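2-dehydro-3-deoxy-d-gluconate/2-dehydro-3-deoxy-phosphogluconate aldolase (Picrophilus torridus, PDB 4UXD) is an aldolase of the dihydrodipicolinate synthetase family, built on a parallel beta/alpha barrel and assembled from four chains. Local coordinates at residues 30-35 with 60-65. Residues are numbered along the deposited sequence; the frame is centred on the assembly and turned at random.
Sequences CPMITP and DYLFPM
In the first beta-alpha-beta unit of this aldolase barrel, Cys30 and Pro31 pair in parallel with Leu62 and Phe63, illustrating how neighbouring barrel strands are joined. Cys30 N donates to Tyr61 O (3.0 Å, nearly straight at 164°), and Cys30 O receives Phe63 N. The third bond, from Met32 N to Phe63 O, is also 3.0 Å long, yet the donor approaches from above the carbonyl plane, 45° out of it and off the lone pairs. Phe63 O additionally accepts a weaker CA-H...O approach from Pro31.

Helix 44-56 makes the crossover between the two parallel strands; along each of them successive residues face opposite sides of the sheet. Pro31 and Phe63 share one, where Pro31 CB lies obliquely to the phenyl ring, 3.8 Å from CD2; with CG anti to its backbone N (chi1 173°), the ring leans along Pro31 and engages Lys182 in a cation-pi contact. A glycerol bound beside Pro31 suggests a pocket here. Cys30 and Leu62 occupy the other face, and Met32 reaches across until its sulphur SD lies 3.9 Å from Leu62 CB and close to Pro64 CB.

Two waters extend the link. One donates to Met32 O and Thr34 OG1 and accepts from Met65 N (2.7 Å); the other joins Met32 O to Phe63 O, which already accepts Met32 N. Thr34 OG1 also bonds Gly69 O, while Met65 CE packs against the threonine.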
loop_
_atom_site.group_PDB
_atom_site.type_symbol
_atom_site.label_atom_id
_atom_site.label_comp_id
_atom_site.label_asym_id
_atom_site.label_seq_id
_atom_site.Cartn_x
_atom_site.Cartn_y
_atom_site.Cartn_z
ATOM N N CYS A 30 3.108 26.330 -15.951
ATOM C CA CYS A 30 4.400 25.847 -15.443
ATOM C C CYS A 30 4.451 25.784 -13.917
ATOM O O CYS A 30 4.417 26.813 -13.246
ATOM C CB CYS A 30 5.550 26.703 -15.927
ATOM S SG CYS A 30 7.116 26.204 -15.148
ATOM N N PRO A 31 4.547 24.568 -13.356
ATOM C CA PRO A 31 4.811 24.524 -11.918
ATOM C C PRO A 31 6.290 24.826 -11.695
ATOM O O PRO A 31 7.156 23.954 -11.857
ATOM C CB PRO A 31 4.425 23.099 -11.529
ATOM C CG PRO A 31 4.702 22.290 -12.743
ATOM C CD PRO A 31 4.573 23.229 -13.954
ATOM N N MET A 32 6.564 26.089 -11.377
ATOM C CA MET A 32 7.926 26.613 -11.352
ATOM C C MET A 32 8.803 25.934 -10.315
ATOM O O MET A 32 8.384 25.731 -9.173
ATOM C CB MET A 32 7.918 28.113 -11.063
ATOM C CG MET A 32 7.149 28.955 -12.061
ATOM S SD MET A 32 7.128 30.703 -11.604
ATOM C CE MET A 32 8.879 31.079 -11.704
ATOM N N ILE A 33 10.031 25.598 -10.704
ATOM C CA ILE A 33 11.044 25.320 -9.699
ATOM C C ILE A 33 11.372 26.627 -8.997
ATOM O O ILE A 33 11.162 27.711 -9.539
ATOM C CB ILE A 33 12.333 24.718 -10.290
ATOM C CG1 ILE A 33 12.922 25.653 -11.352
ATOM C CG2 ILE A 33 12.056 23.336 -10.870
ATOM C CD1 ILE A 33 14.323 25.291 -11.766
ATOM N N THR A 34 11.891 26.517 -7.788
ATOM C CA THR A 34 12.450 27.664 -7.087
ATOM C C THR A 34 13.986 27.634 -7.184
ATOM O O THR A 34 14.629 26.954 -6.381
ATOM C CB THR A 34 12.015 27.642 -5.623
ATOM O OG1 THR A 34 10.609 27.404 -5.561
ATOM C CG2 THR A 34 12.353 28.946 -4.928
ATOM N N PRO A 35 14.578 28.357 -8.162
ATOM C CA PRO A 35 16.033 28.258 -8.353
ATOM C C PRO A 35 16.829 28.607 -7.094
ATOM O O PRO A 35 16.442 29.533 -6.376
ATOM C CB PRO A 35 16.311 29.264 -9.476
ATOM C CG PRO A 35 15.033 29.379 -10.211
ATOM C CD PRO A 35 13.970 29.269 -9.144
ATOM N N ASP A 60 1.099 29.728 -20.424
ATOM C CA ASP A 60 0.009 30.660 -20.141
ATOM C C ASP A 60 -0.047 31.097 -18.680
ATOM O O ASP A 60 -0.494 32.191 -18.379
ATOM C CB ASP A 60 -1.326 30.022 -20.526
ATOM C CG ASP A 60 -1.308 29.456 -21.920
ATOM O OD1 ASP A 60 -1.532 30.229 -22.869
ATOM O OD2 ASP A 60 -1.054 28.244 -22.068
ATOM N N TYR A 61 0.373 30.221 -17.773
ATOM C CA TYR A 61 0.339 30.529 -16.352
ATOM C C TYR A 61 1.652 30.170 -15.680
ATOM O O TYR A 61 2.296 29.177 -16.027
ATOM C CB TYR A 61 -0.804 29.794 -15.654
ATOM C CG TYR A 61 -2.157 30.090 -16.232
ATOM C CD1 TYR A 61 -2.653 29.346 -17.289
ATOM C CD2 TYR A 61 -2.950 31.099 -15.718
ATOM C CE1 TYR A 61 -3.897 29.608 -17.819
ATOM C CE2 TYR A 61 -4.200 31.366 -16.244
ATOM C CZ TYR A 61 -4.662 30.618 -17.296
ATOM O OH TYR A 61 -5.900 30.875 -17.839
ATOM N N LEU A 62 2.040 31.023 -14.734
ATOM C CA LEU A 62 3.123 30.737 -13.822
ATOM C C LEU A 62 2.503 30.271 -12.524
ATOM O O LEU A 62 1.579 30.915 -11.985
ATOM C CB LEU A 62 4.000 31.962 -13.566
ATOM C CG LEU A 62 4.495 32.754 -14.770
ATOM C CD1 LEU A 62 5.606 33.710 -14.326
ATOM C CD2 LEU A 62 4.951 31.835 -15.887
ATOM N N PHE A 63 3.031 29.149 -12.042
ATOM C CA PHE A 63 2.596 28.524 -10.811
ATOM C C PHE A 63 3.796 28.412 -9.876
ATOM O O PHE A 63 4.422 27.362 -9.781
ATOM C CB PHE A 63 1.982 27.147 -11.101
ATOM C CG PHE A 63 1.637 26.346 -9.873
ATOM C CD1 PHE A 63 1.502 26.953 -8.627
ATOM C CD2 PHE A 63 1.452 24.973 -9.969
ATOM C CE1 PHE A 63 1.182 26.215 -7.517
ATOM C CE2 PHE A 63 1.136 24.233 -8.857
ATOM C CZ PHE A 63 0.992 24.853 -7.631
ATOM N N PRO A 64 4.113 29.496 -9.168
ATOM C CA PRO A 64 5.196 29.420 -8.187
ATOM C C PRO A 64 4.787 28.681 -6.917
ATOM O O PRO A 64 3.627 28.774 -6.501
ATOM C CB PRO A 64 5.494 30.894 -7.889
ATOM C CG PRO A 64 4.181 31.584 -8.123
ATOM C CD PRO A 64 3.528 30.847 -9.250
ATOM N N MET A 65 5.742 27.967 -6.325
ATOM C CA MET A 65 5.580 27.281 -5.043
ATOM C C MET A 65 4.525 26.170 -5.104
ATOM O O MET A 65 3.704 26.012 -4.200
ATOM C CB MET A 65 5.245 28.292 -3.935
ATOM C CG MET A 65 6.424 29.193 -3.538
ATOM S SD MET A 65 7.789 28.286 -2.765
ATOM C CE MET A 65 9.042 29.569 -2.691
HETATM O O HOH W 1 8.177 27.896 -7.457
HETATM O O HOH W 2 5.759 25.161 -8.511
#